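Local coordinates for eukaryotic translation initiation factor 2A (Schizosaccharomyces pombe, PDB 3WJ9), which probably directs methionyl-tRNAi to 40S ribosomal subunits in a codon-dependent manner for a few specific mRNAs, this chain being its beta-propeller part, at residues A[55-60]-A[71-76]; A[31-36]-A[49-54]; A[88-93]-A[107-112]; A[8-13]-A[38-43]. All coordinates share one frame; numbering follows the deposited sequence.

Interaction 1. Residues A[55-60]-A[71-76]; sequences TQVVIN and LPAANT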
loop_
_atom_site.group_PDB
_atom_site.type_symbol
_atom_site.label_atom_id
_atom_site.label_comp_id
_atom_site.label_asym_id
_atom_site.label_seq_id
_atom_site.Cartn_x
_atom_site.Cartn_y
_atom_site.Cartn_z
ATOM N N THR A 55 -11.142 0.409 22.887
ATOM C CA THR A 55 -12.407 -0.267 23.137
ATOM C C THR A 55 -13.073 -0.780 21.862
ATOM O O THR A 55 -13.524 -1.924 21.808
ATOM C CB THR A 55 -13.394 0.667 23.872
ATOM O OG1 THR A 55 -12.764 1.205 25.040
ATOM C CG2 THR A 55 -14.645 -0.085 24.288
ATOM N N GLN A 56 -13.136 0.071 20.840
ATOM C CA GLN A 56 -13.969 -0.187 19.666
ATOM C C GLN A 56 -13.326 0.228 18.338
ATOM O O GLN A 56 -12.187 0.696 18.300
ATOM C CB GLN A 56 -15.310 0.537 19.830
ATOM C CG GLN A 56 -16.100 0.137 21.063
ATOM C CD GLN A 56 -17.232 1.090 21.402
ATOM O OE1 GLN A 56 -17.572 1.974 20.622
ATOM N NE2 GLN A 56 -17.804 0.924 22.592
ATOM N N VAL A 57 -14.065 0.028 17.248
ATOM C CA VAL A 57 -13.663 0.502 15.925
ATOM C C VAL A 57 -14.866 1.136 15.228
ATOM O O VAL A 57 -15.920 0.514 15.113
ATOM C CB VAL A 57 -13.096 -0.631 15.041
ATOM C CG1 VAL A 57 -12.882 -0.138 13.616
ATOM C CG2 VAL A 57 -11.797 -1.164 15.619
ATOM N N VAL A 58 -14.708 2.372 14.764
ATOM C CA VAL A 58 -15.828 3.112 14.190
ATOM C C VAL A 58 -15.654 3.388 12.699
ATOM O O VAL A 58 -14.599 3.838 12.255
ATOM C CB VAL A 58 -16.044 4.446 14.933
ATOM C CG1 VAL A 58 -16.858 5.415 14.091
ATOM C CG2 VAL A 58 -16.735 4.195 16.255
ATOM N N ILE A 59 -16.704 3.104 11.933
ATOM C CA ILE A 59 -16.715 3.363 10.500
ATOM C C ILE A 59 -17.650 4.528 10.172
ATOM O O ILE A 59 -18.844 4.481 10.472
ATOM C CB ILE A 59 -17.153 2.118 9.711
ATOM C CG1 ILE A 59 -16.290 0.917 10.105
ATOM C CG2 ILE A 59 -17.075 2.382 8.218
ATOM C CD1 ILE A 59 -16.610 -0.348 9.336
ATOM N N ASN A 60 -17.101 5.569 9.554
ATOM C CA ASN A 60 -17.870 6.768 9.238
ATOM C C ASN A 60 -18.107 6.949 7.740
ATOM O O ASN A 60 -17.489 6.277 6.916
ATOM C CB ASN A 60 -17.164 8.008 9.790
ATOM C CG ASN A 60 -16.975 7.954 11.293
ATOM O OD1 ASN A 60 -15.972 7.438 11.785
ATOM N ND2 ASN A 60 -17.937 8.493 12.030
ATOM N N LEU A 71 -17.713 -1.904 15.495
ATOM C CA LEU A 71 -17.053 -3.195 15.640
ATOM C C LEU A 71 -16.419 -3.343 17.019
ATOM O O LEU A 71 -15.604 -2.513 17.424
ATOM C CB LEU A 71 -15.989 -3.375 14.559
ATOM C CG LEU A 71 -16.405 -2.981 13.140
ATOM C CD1 LEU A 71 -15.265 -3.217 12.165
ATOM C CD2 LEU A 71 -17.649 -3.745 12.719
ATOM N N PRO A 72 -16.786 -4.411 17.744
ATOM C CA PRO A 72 -16.211 -4.686 19.064
ATOM C C PRO A 72 -14.786 -5.223 18.968
ATOM O O PRO A 72 -14.477 -6.258 19.555
ATOM C CB PRO A 72 -17.157 -5.739 19.644
ATOM C CG PRO A 72 -17.697 -6.445 18.454
ATOM C CD PRO A 72 -17.797 -5.412 17.359
ATOM N N ALA A 73 -13.933 -4.514 18.232
ATOM C CA ALA A 73 -12.542 -4.907 18.062
ATOM C C ALA A 73 -11.632 -4.138 19.015
ATOM O O ALA A 73 -11.452 -2.927 18.879
ATOM C CB ALA A 73 -12.106 -4.691 16.624
ATOM N N ALA A 74 -11.061 -4.853 19.977
ATOM C CA ALA A 74 -10.182 -4.247 20.969
ATOM C C ALA A 74 -8.724 -4.613 20.717
ATOM O O ALA A 74 -8.434 -5.588 20.024
ATOM C CB ALA A 74 -10.596 -4.672 22.367
ATOM N N ASN A 75 -7.816 -3.818 21.280
ATOM C CA ASN A 75 -6.379 -4.075 21.204
ATOM C C ASN A 75 -5.854 -4.159 19.772
ATOM O O ASN A 75 -4.834 -4.797 19.519
ATOM C CB ASN A 75 -6.035 -5.370 21.946
ATOM C CG ASN A 75 -6.681 -5.447 23.317
ATOM O OD1 ASN A 75 -6.623 -4.498 24.098
ATOM N ND2 ASN A 75 -7.309 -6.580 23.610
ATOM N N THR A 76 -6.552 -3.518 18.841
ATOM C CA THR A 76 -6.167 -3.559 17.432
ATOM C C THR A 76 -4.880 -2.785 17.185
ATOM O O THR A 76 -4.553 -1.858 17.920
ATOM C CB THR A 76 -7.268 -2.987 16.518
ATOM O OG1 THR A 76 -7.735 -1.744 17.054
ATOM C CG2 THR A 76 -8.432 -3.955 16.419
#
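Val57 and Leu71 form an antiparallel hydrogen-bonded pair at the outer edge of a four-stranded beta-propeller blade, where strand 57-61 meets the end of strand 67-71. Two backbone bonds hold the pair, Val57 N to Leu71 O (3.0 Å) and Leu71 N to Val57 O (3.0 Å), each donor lying in the plane of the carbonyl it meets; the second is the straighter, at 168° against 138°. The packed side is the face carrying both side chains. Their CB atoms stand 4.0 Å apart, and Leu71 CD1 reaches on to Ile59 CD1 at 4.2 Å. With CG2 of Val57 anti to the carbonyl carbon (CG1 anti to N, chi1 172°), that methyl meets Ala73 CB, 3.7 Å away, beyond the end of strand 67-71. Leu88 of the following blade closes on Leu71 and Ile59 from beyond. The other end is looser and nearer solvent: exposed Thr55 turns its side chain away, of the Gln56 side chain CB is what comes near, beside Leu71 O, and Ala74 CB lies 4.1 Å from Thr55 O. There the chain leaves the strand through an inverse gamma turn centred on Pro72, whose weak bond, Ala73 N to Leu71 O, falls on the same carbonyl oxygen that takes Val57 N.

Interaction 2. Residues A[31-36]-A[49-54]; sequences EAISEP and FAYATA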
loop_
_atom_site.group_PDB
_atom_site.type_symbol
_atom_site.label_atom_id
_atom_site.label_comp_id
_atom_site.label_asym_id
_atom_site.label_seq_id
_atom_site.Cartn_x
_atom_site.Cartn_y
_atom_site.Cartn_z
ATOM N N GLU A 31 -17.509 12.833 14.872
ATOM C CA GLU A 31 -16.852 12.932 16.171
ATOM C C GLU A 31 -16.277 11.564 16.550
ATOM O O GLU A 31 -16.847 10.529 16.201
ATOM C CB GLU A 31 -17.822 13.435 17.244
ATOM C CG GLU A 31 -17.243 13.430 18.651
ATOM C CD GLU A 31 -18.178 14.034 19.674
ATOM O OE1 GLU A 31 -18.720 13.274 20.502
ATOM O OE2 GLU A 31 -18.358 15.269 19.659
ATOM N N ALA A 32 -15.145 11.566 17.252
ATOM C CA ALA A 32 -14.440 10.333 17.598
ATOM C C ALA A 32 -15.008 9.644 18.841
ATOM O O ALA A 32 -15.969 10.121 19.443
ATOM C CB ALA A 32 -12.960 10.621 17.794
ATOM N N ILE A 33 -14.404 8.518 19.217
ATOM C CA ILE A 33 -14.817 7.762 20.400
ATOM C C ILE A 33 -14.205 8.365 21.664
ATOM O O ILE A 33 -13.221 9.103 21.590
ATOM C CB ILE A 33 -14.406 6.261 20.300
ATOM C CG1 ILE A 33 -14.742 5.683 18.929
ATOM C CG2 ILE A 33 -15.101 5.414 21.359
ATOM C CD1 ILE A 33 -14.295 4.242 18.771
ATOM N N SER A 34 -14.811 8.063 22.810
ATOM C CA SER A 34 -14.250 8.366 24.124
ATOM C C SER A 34 -12.757 8.068 24.206
ATOM O O SER A 34 -11.964 8.916 24.618
ATOM C CB SER A 34 -14.989 7.569 25.201
ATOM O OG SER A 34 -14.398 7.753 26.475
ATOM N N GLU A 35 -12.381 6.857 23.810
ATOM C CA GLU A 35 -10.985 6.444 23.817
ATOM C C GLU A 35 -10.177 7.209 22.777
ATOM O O GLU A 35 -10.698 7.564 21.721
ATOM C CB GLU A 35 -10.870 4.943 23.551
ATOM C CG GLU A 35 -11.736 4.062 24.425
ATOM C CD GLU A 35 -11.091 3.737 25.758
ATOM O OE1 GLU A 35 -11.413 2.674 26.328
ATOM O OE2 GLU A 35 -10.263 4.538 26.234
ATOM N N PRO A 36 -8.895 7.467 23.074
ATOM C CA PRO A 36 -8.002 8.061 22.076
ATOM C C PRO A 36 -7.777 7.102 20.912
ATOM O O PRO A 36 -7.661 5.898 21.135
ATOM C CB PRO A 36 -6.708 8.300 22.859
ATOM C CG PRO A 36 -6.754 7.303 23.970
ATOM C CD PRO A 36 -8.203 7.201 24.347
ATOM N N PHE A 49 -14.378 5.631 6.248
ATOM C CA PHE A 49 -13.267 5.968 7.132
ATOM C C PHE A 49 -13.342 5.156 8.422
ATOM O O PHE A 49 -14.381 5.117 9.079
ATOM C CB PHE A 49 -13.263 7.467 7.448
ATOM C CG PHE A 49 -12.257 7.868 8.492
ATOM C CD1 PHE A 49 -10.924 8.036 8.159
ATOM C CD2 PHE A 49 -12.648 8.086 9.803
ATOM C CE1 PHE A 49 -9.997 8.404 9.116
ATOM C CE2 PHE A 49 -11.728 8.456 10.764
ATOM C CZ PHE A 49 -10.399 8.616 10.420
ATOM N N ALA A 50 -12.238 4.507 8.778
ATOM C CA ALA A 50 -12.189 3.697 9.989
ATOM C C ALA A 50 -11.043 4.132 10.890
ATOM O O ALA A 50 -9.939 4.388 10.417
ATOM C CB ALA A 50 -12.047 2.224 9.638
ATOM N N TYR A 51 -11.305 4.214 12.189
ATOM C CA TYR A 51 -10.244 4.490 13.145
ATOM C C TYR A 51 -10.355 3.566 14.347
ATOM O O TYR A 51 -11.453 3.193 14.762
ATOM C CB TYR A 51 -10.270 5.954 13.585
ATOM C CG TYR A 51 -11.517 6.367 14.328
ATOM C CD1 TYR A 51 -12.614 6.875 13.647
ATOM C CD2 TYR A 51 -11.594 6.265 15.710
ATOM C CE1 TYR A 51 -13.756 7.257 14.317
ATOM C CE2 TYR A 51 -12.731 6.644 16.388
ATOM C CZ TYR A 51 -13.810 7.139 15.687
ATOM O OH TYR A 51 -14.951 7.520 16.354
ATOM N N ALA A 52 -9.208 3.197 14.899
ATOM C CA ALA A 52 -9.170 2.243 15.991
ATOM C C ALA A 52 -8.880 2.919 17.320
ATOM O O ALA A 52 -7.971 3.741 17.431
ATOM C CB ALA A 52 -8.137 1.168 15.712
ATOM N N THR A 53 -9.682 2.577 18.319
ATOM C CA THR A 53 -9.402 2.940 19.696
ATOM C C THR A 53 -9.272 1.644 20.482
ATOM O O THR A 53 -9.485 0.564 19.931
ATOM C CB THR A 53 -10.500 3.834 20.298
ATOM O OG1 THR A 53 -11.688 3.064 20.521
ATOM C CG2 THR A 53 -10.809 5.006 19.378
ATOM N N ALA A 54 -8.920 1.742 21.759
ATOM C CA ALA A 54 -8.738 0.556 22.587
ATOM C C ALA A 54 -10.018 -0.270 22.687
ATOM O O ALA A 54 -9.988 -1.494 22.577
ATOM C CB ALA A 54 -8.260 0.950 23.973
#
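Glu31 approaches Tyr51 with its backbone alone, the carbonyl O lying 3.6 Å from Tyr51 OH, while its side chain leaves the backbone away from Tyr51 and the residue is exposed. Ala32 follows, its CA beside the phenol oxygen and its CB 4.2 Å from Tyr51 CZ. Ile33 carries the middle of the contact. Its CG1, anti to the carbonyl carbon (chi1 -46°), arrives at the edge of the Tyr51 ring near its plane, 3.4 Å from CE2, and the extended chain then carries CD1 onward to Thr53, 3.6 Å from CG2. The backbone N of Ile33 is also close to Tyr51 OH, but the angle is too poor for a hydrogen bond. The tyrosine meets the loop in this way because its CG sits between the backbone N and the carbonyl carbon (chi1 64°), which stands the ring up from the strand; Thr53 CG2 lies in the plane of the same ring, at its edge. Past Ser34, Glu35 lays CB against Thr53 CB at 3.5 Å, the two side chains crossing at about a right angle. Pro36 adds its carbonyl O, 3.6 Å from Thr53 CB. No hydrogen bond joins the two segments; Thr53 OG1 is engaged by Gln56 O, across the turn that follows its own strand. Ile15 and Val58 pack around Tyr51. The contact is that of an inter-blade connection of a beta-propeller, the loop from outer strand 15-19 of one blade lying over strand 48-53 of the next before entering strand 37-42.

Interaction 3. Residues A[88-93]-A[107-112]; sequences LSTWER and KVWNTE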
loop_
_atom_site.group_PDB
_atom_site.type_symbol
_atom_site.label_atom_id
_atom_site.label_comp_id
_atom_site.label_asym_id
_atom_site.label_seq_id
_atom_site.Cartn_x
_atom_site.Cartn_y
_atom_site.Cartn_z
ATOM N N LEU A 88 -13.723 -5.314 6.275
ATOM C CA LEU A 88 -12.641 -4.668 7.004
ATOM C C LEU A 88 -11.975 -5.677 7.935
ATOM O O LEU A 88 -12.647 -6.340 8.721
ATOM C CB LEU A 88 -13.167 -3.465 7.794
ATOM C CG LEU A 88 -12.175 -2.658 8.638
ATOM C CD1 LEU A 88 -11.343 -1.735 7.762
ATOM C CD2 LEU A 88 -12.900 -1.860 9.708
ATOM N N SER A 89 -10.655 -5.794 7.836
ATOM C CA SER A 89 -9.905 -6.743 8.655
ATOM C C SER A 89 -9.189 -6.042 9.806
ATOM O O SER A 89 -8.683 -4.932 9.648
ATOM C CB SER A 89 -8.897 -7.512 7.794
ATOM O OG SER A 89 -9.550 -8.245 6.771
ATOM N N THR A 90 -9.152 -6.697 10.964
ATOM C CA THR A 90 -8.556 -6.111 12.162
ATOM C C THR A 90 -7.532 -7.033 12.820
ATOM O O THR A 90 -7.891 -8.072 13.360
ATOM C CB THR A 90 -9.634 -5.762 13.212
ATOM O OG1 THR A 90 -10.319 -6.956 13.610
ATOM C CG2 THR A 90 -10.638 -4.770 12.648
ATOM N N TRP A 91 -6.262 -6.638 12.784
ATOM C CA TRP A 91 -5.199 -7.386 13.456
ATOM C C TRP A 91 -5.119 -6.999 14.929
ATOM O O TRP A 91 -4.913 -5.832 15.260
ATOM C CB TRP A 91 -3.843 -7.135 12.778
ATOM C CG TRP A 91 -2.686 -7.961 13.329
ATOM C CD1 TRP A 91 -2.190 -9.114 12.808
ATOM C CD2 TRP A 91 -1.883 -7.670 14.482
ATOM N NE1 TRP A 91 -1.145 -9.575 13.565
ATOM C CE2 TRP A 91 -0.932 -8.703 14.601
ATOM C CE3 TRP A 91 -1.878 -6.644 15.428
ATOM C CZ2 TRP A 91 0.012 -8.739 15.625
ATOM C CZ3 TRP A 91 -0.937 -6.680 16.447
ATOM C CH2 TRP A 91 -0.006 -7.721 16.535
ATOM N N GLU A 92 -5.292 -7.977 15.810
ATOM C CA GLU A 92 -5.038 -7.775 17.233
ATOM C C GLU A 92 -3.723 -8.451 17.596
ATOM O O GLU A 92 -3.177 -9.216 16.800
ATOM C CB GLU A 92 -6.176 -8.339 18.087
ATOM C CG GLU A 92 -7.547 -7.764 17.781
ATOM C CD GLU A 92 -8.633 -8.368 18.653
ATOM O OE1 GLU A 92 -9.809 -7.975 18.500
ATOM O OE2 GLU A 92 -8.311 -9.235 19.493
ATOM N N ARG A 93 -3.210 -8.174 18.789
ATOM C CA ARG A 93 -2.005 -8.849 19.254
ATOM C C ARG A 93 -2.363 -10.279 19.652
ATOM O O ARG A 93 -3.316 -10.494 20.400
ATOM C CB ARG A 93 -1.367 -8.094 20.423
ATOM C CG ARG A 93 -0.020 -8.654 20.853
ATOM C CD ARG A 93 0.583 -7.887 22.021
ATOM N NE ARG A 93 0.924 -6.508 21.675
ATOM C CZ ARG A 93 2.064 -6.141 21.097
ATOM N NH1 ARG A 93 2.979 -7.050 20.788
ATOM N NH2 ARG A 93 2.291 -4.864 20.824
ATOM N N LYS A 107 -9.840 -10.815 12.565
ATOM C CA LYS A 107 -11.186 -11.173 12.218
ATOM C C LYS A 107 -11.546 -10.358 10.988
ATOM O O LYS A 107 -10.931 -9.323 10.726
ATOM C CB LYS A 107 -12.114 -10.888 13.396
ATOM C CG LYS A 107 -11.543 -11.359 14.731
ATOM C CD LYS A 107 -12.303 -10.809 15.921
ATOM C CE LYS A 107 -11.463 -10.891 17.186
ATOM N NZ LYS A 107 -11.057 -12.289 17.503
ATOM N N VAL A 108 -12.512 -10.829 10.214
ATOM C CA VAL A 108 -12.987 -10.050 9.083
ATOM C C VAL A 108 -14.389 -9.572 9.428
ATOM O O VAL A 108 -15.179 -10.318 10.004
ATOM C CB VAL A 108 -12.984 -10.864 7.775
ATOM C CG1 VAL A 108 -13.384 -9.988 6.596
ATOM C CG2 VAL A 108 -11.614 -11.475 7.536
ATOM N N TRP A 109 -14.690 -8.319 9.104
ATOM C CA TRP A 109 -15.972 -7.738 9.480
ATOM C C TRP A 109 -16.734 -7.213 8.269
ATOM O O TRP A 109 -16.139 -6.823 7.266
ATOM C CB TRP A 109 -15.773 -6.601 10.492
ATOM C CG TRP A 109 -14.818 -6.909 11.619
ATOM C CD1 TRP A 109 -13.455 -6.848 11.576
ATOM C CD2 TRP A 109 -15.158 -7.294 12.959
ATOM N NE1 TRP A 109 -12.925 -7.184 12.798
ATOM C CE2 TRP A 109 -13.948 -7.460 13.664
ATOM C CE3 TRP A 109 -16.364 -7.519 13.628
ATOM C CZ2 TRP A 109 -13.913 -7.841 15.003
ATOM C CZ3 TRP A 109 -16.325 -7.899 14.959
ATOM C CH2 TRP A 109 -15.108 -8.056 15.631
ATOM N N ASN A 110 -18.058 -7.212 8.371
ATOM C CA ASN A 110 -18.905 -6.562 7.383
ATOM C C ASN A 110 -19.069 -5.096 7.767
ATOM O O ASN A 110 -19.101 -4.759 8.952
ATOM C CB ASN A 110 -20.261 -7.266 7.287
ATOM C CG ASN A 110 -21.118 -6.752 6.138
ATOM O OD1 ASN A 110 -21.249 -5.545 5.929
ATOM N ND2 ASN A 110 -21.715 -7.675 5.393
ATOM N N THR A 111 -19.168 -4.228 6.768
ATOM C CA THR A 111 -19.191 -2.790 7.015
ATOM C C THR A 111 -20.602 -2.197 7.016
ATOM O O THR A 111 -20.820 -1.125 7.580
ATOM C CB THR A 111 -18.332 -2.036 5.978
ATOM O OG1 THR A 111 -18.880 -2.224 4.668
ATOM C CG2 THR A 111 -16.895 -2.545 6.005
ATOM N N GLU A 112 -21.559 -2.883 6.396
ATOM C CA GLU A 112 -22.932 -2.376 6.357
ATOM C C GLU A 112 -23.833 -3.166 7.323
ATOM O O GLU A 112 -24.972 -2.777 7.595
ATOM C CB GLU A 112 -23.485 -2.400 4.915
ATOM C CG GLU A 112 -25.017 -2.393 4.808
ATOM C CD GLU A 112 -25.550 -2.291 3.393
ATOM O OE1 GLU A 112 -24.754 -2.085 2.456
ATOM O OE2 GLU A 112 -26.782 -2.423 3.224
#
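Leu88 with Trp109 and Thr90 with Lys107 are hydrogen-bonded antiparallel pairs, and Ser89 with Val108 is the non-hydrogen-bonded pair between them. The backbone bonds are Leu88 N to Trp109 O (3.0 Å), Trp109 N to Leu88 O (2.9 Å), Thr90 N to Lys107 O (3.2 Å) and a weak return from Lys107 N to Thr90 O. One side-chain bond joins them: Trp109 NE1 to Thr90 OG1, 2.7 Å and nearly straight at 167°, the hydroxyl only 8° out of the indole plane. Thr90 OG1 can meet it because it sits between the backbone N and the carbonyl carbon (chi1 61°). Leu88 O lies at the same ring's edge, by CD1, while Lys107 CB, two residues back on the same strand, sits 3.4 Å above the plane of one face, toward its rim. A leucine replacing Trp109 would probably leave Thr90 OG1 without its indole donor and Lys107 CB without the ring beneath it. Among charges, Glu92 OE2 and Lys107 NZ stay 4.6 Å apart, too far for a salt bridge; NZ bonds instead to Gln104 O. Both strands belong to a four-stranded propeller blade within WD repeat 1: strand 76-81 flanks 87-92, strand 116-120 flanks 106-110, and Leu71 of the preceding blade packs on Trp109.

Interaction 4. Residues A[8-13]-A[38-43]; sequences AYRSSK and RNACYS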
loop_
_atom_site.group_PDB
_atom_site.type_symbol
_atom_site.label_atom_id
_atom_site.label_comp_id
_atom_site.label_asym_id
_atom_site.label_seq_id
_atom_site.Cartn_x
_atom_site.Cartn_y
_atom_site.Cartn_z
ATOM N N ALA A 8 -7.442 12.990 5.955
ATOM C CA ALA A 8 -7.635 12.649 7.359
ATOM C C ALA A 8 -6.372 12.931 8.153
ATOM O O ALA A 8 -5.282 12.989 7.591
ATOM C CB ALA A 8 -8.035 11.193 7.503
ATOM N N TYR A 9 -6.521 13.108 9.460
ATOM C CA TYR A 9 -5.369 13.295 10.331
ATOM C C TYR A 9 -5.605 12.622 11.672
ATOM O O TYR A 9 -6.739 12.530 12.140
ATOM C CB TYR A 9 -5.068 14.784 10.536
ATOM C CG TYR A 9 -6.049 15.497 11.442
ATOM C CD1 TYR A 9 -7.211 16.056 10.933
ATOM C CD2 TYR A 9 -5.807 15.619 12.806
ATOM C CE1 TYR A 9 -8.110 16.708 11.756
ATOM C CE2 TYR A 9 -6.699 16.268 13.636
ATOM C CZ TYR A 9 -7.849 16.813 13.106
ATOM O OH TYR A 9 -8.741 17.461 13.929
ATOM N N ARG A 10 -4.528 12.150 12.285
ATOM C CA ARG A 10 -4.599 11.602 13.629
ATOM C C ARG A 10 -3.346 11.966 14.407
ATOM O O ARG A 10 -2.264 11.447 14.141
ATOM C CB ARG A 10 -4.779 10.085 13.596
ATOM C CG ARG A 10 -4.921 9.462 14.976
ATOM C CD ARG A 10 -5.052 7.952 14.893
ATOM N NE ARG A 10 -3.858 7.327 14.336
ATOM C CZ ARG A 10 -2.815 6.932 15.059
ATOM N NH1 ARG A 10 -2.822 7.091 16.375
ATOM N NH2 ARG A 10 -1.771 6.372 14.469
ATOM N N SER A 11 -3.494 12.876 15.360
ATOM C CA SER A 11 -2.385 13.251 16.222
ATOM C C SER A 11 -2.591 12.638 17.599
ATOM O O SER A 11 -3.656 12.094 17.887
ATOM C CB SER A 11 -2.260 14.773 16.318
ATOM O OG SER A 11 -3.419 15.345 16.899
ATOM N N SER A 12 -1.571 12.730 18.447
ATOM C CA SER A 12 -1.663 12.232 19.815
ATOM C C SER A 12 -2.772 12.933 20.581
ATOM O O SER A 12 -3.235 12.456 21.616
ATOM C CB SER A 12 -0.331 12.420 20.544
ATOM O OG SER A 12 -0.013 13.795 20.668
ATOM N N LYS A 13 -3.199 14.070 20.048
ATOM C CA LYS A 13 -4.146 14.939 20.719
ATOM C C LYS A 13 -5.556 14.818 20.155
ATOM O O LYS A 13 -6.536 14.902 20.894
ATOM C CB LYS A 13 -3.643 16.378 20.625
ATOM C CG LYS A 13 -4.668 17.423 20.258
ATOM C CD LYS A 13 -4.135 18.763 20.698
ATOM C CE LYS A 13 -5.007 19.918 20.290
ATOM N NZ LYS A 13 -4.169 21.137 20.381
ATOM N N ARG A 38 -5.837 5.132 17.921
ATOM C CA ARG A 38 -4.498 4.559 17.835
ATOM C C ARG A 38 -4.135 4.206 16.398
ATOM O O ARG A 38 -2.981 3.902 16.094
ATOM C CB ARG A 38 -4.389 3.314 18.715
ATOM C CG ARG A 38 -5.361 2.212 18.338
ATOM C CD ARG A 38 -5.073 0.939 19.106
ATOM N NE ARG A 38 -5.314 1.087 20.538
ATOM C CZ ARG A 38 -4.950 0.192 21.451
ATOM N NH1 ARG A 38 -4.322 -0.918 21.083
ATOM N NH2 ARG A 38 -5.207 0.409 22.732
ATOM N N ASN A 39 -5.129 4.246 15.519
ATOM C CA ASN A 39 -4.937 3.906 14.117
ATOM C C ASN A 39 -6.089 4.445 13.277
ATOM O O ASN A 39 -7.151 4.762 13.813
ATOM C CB ASN A 39 -4.816 2.391 13.952
ATOM C CG ASN A 39 -4.233 1.996 12.610
ATOM O OD1 ASN A 39 -3.589 2.802 11.941
ATOM N ND2 ASN A 39 -4.450 0.748 12.214
ATOM N N ALA A 40 -5.877 4.555 11.967
ATOM C CA ALA A 40 -6.910 5.053 11.060
ATOM C C ALA A 40 -6.595 4.717 9.601
ATOM O O ALA A 40 -5.434 4.525 9.243
ATOM C CB ALA A 40 -7.080 6.556 11.226
ATOM N N CYS A 41 -7.632 4.654 8.765
ATOM C CA CYS A 41 -7.458 4.380 7.336
ATOM C C CYS A 41 -8.711 4.669 6.500
ATOM O O CYS A 41 -9.822 4.748 7.027
ATOM C CB CYS A 41 -7.035 2.923 7.122
ATOM S SG CYS A 41 -8.267 1.688 7.603
ATOM N N TYR A 42 -8.512 4.827 5.192
ATOM C CA TYR A 42 -9.606 4.985 4.236
ATOM C C TYR A 42 -9.828 3.693 3.452
ATOM O O TYR A 42 -8.900 2.904 3.266
ATOM C CB TYR A 42 -9.319 6.121 3.245
ATOM C CG TYR A 42 -9.612 7.522 3.740
ATOM C CD1 TYR A 42 -10.916 7.958 3.940
ATOM C CD2 TYR A 42 -8.583 8.423 3.967
ATOM C CE1 TYR A 42 -11.181 9.245 4.381
ATOM C CE2 TYR A 42 -8.836 9.709 4.407
ATOM C CZ TYR A 42 -10.137 10.115 4.612
ATOM O OH TYR A 42 -10.392 11.395 5.047
ATOM N N SER A 43 -11.057 3.485 2.991
ATOM C CA SER A 43 -11.332 2.441 2.010
ATOM C C SER A 43 -10.731 2.879 0.677
ATOM O O SER A 43 -10.655 4.077 0.407
ATOM C CB SER A 43 -12.838 2.182 1.890
ATOM O OG SER A 43 -13.541 3.359 1.539
#
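The Arg10 guanidinium lays one face on the Arg38-Asn39 peptide: Arg38 O stands 2.9 Å above its plane and Asn39 N 3.4 Å, both offset toward the rim. The contact is one of a flat group lying over a peptide; NH1 and NH2 each lie 3.2 Å from Arg38 O, at angles unsuited to hydrogen bonds. The second flat group, the Tyr42 ring, has Ala8 N at its edge and in its plane, and Ala8 CB reaches it obliquely, 3.5 Å from CE2. The phenol OH is bonded to Gln6 OE1. Arg10 crosses to strand 38-42 with CG anti to the backbone N (chi1 -177°), then bends at chi3, which turns the guanidinium flat along the peptide; CD is left 4.4 Å from Ala40 CB. NH2 is held by Gln403 OE1, and NH1 makes a weak bond to Ala37 O. A leucine at Arg10 would probably leave Gln403 OE1 without this donor and uncover the Arg38-Asn39 peptide on that side. Arg38 and Asn39 form a classic beta bulge facing Ala52. The two strands run almost exactly antiparallel, at 174°, but their axes are 8.0 Å apart and they share no sheet. Strand 6-11 sits between 15-19 and 401-406, so N- and C-terminal strands close the propeller ring in one blade, and strand 37-42 is the first of the next, with Phe405 and Phe49 meeting the Tyr42 ring.

Overall arrangement
Interactions 1, 2 and 4 all reach the sheet of strands 37-42, 48-53, 57-61 and 67-71, and interaction 3 lies in the next blade along. Interactions 1 and 3 are buried and bound by antiparallel backbone bonds within their blades. Interactions 2 and 4 are only partly buried and have no hydrogen bond between their segments: one lays a connecting loop on a strand through van der Waals contacts of Ile33, Glu35 CB and the Tyr51 ring edge, the other presses two blades together with a guanidinium and a phenol. Interactions 1 and 3 touch through apolar side chains between neighbouring blades, and Ala52 pairs with the bulge of interaction 4. The centres of interactions 3 and 4 are about 17 Å apart.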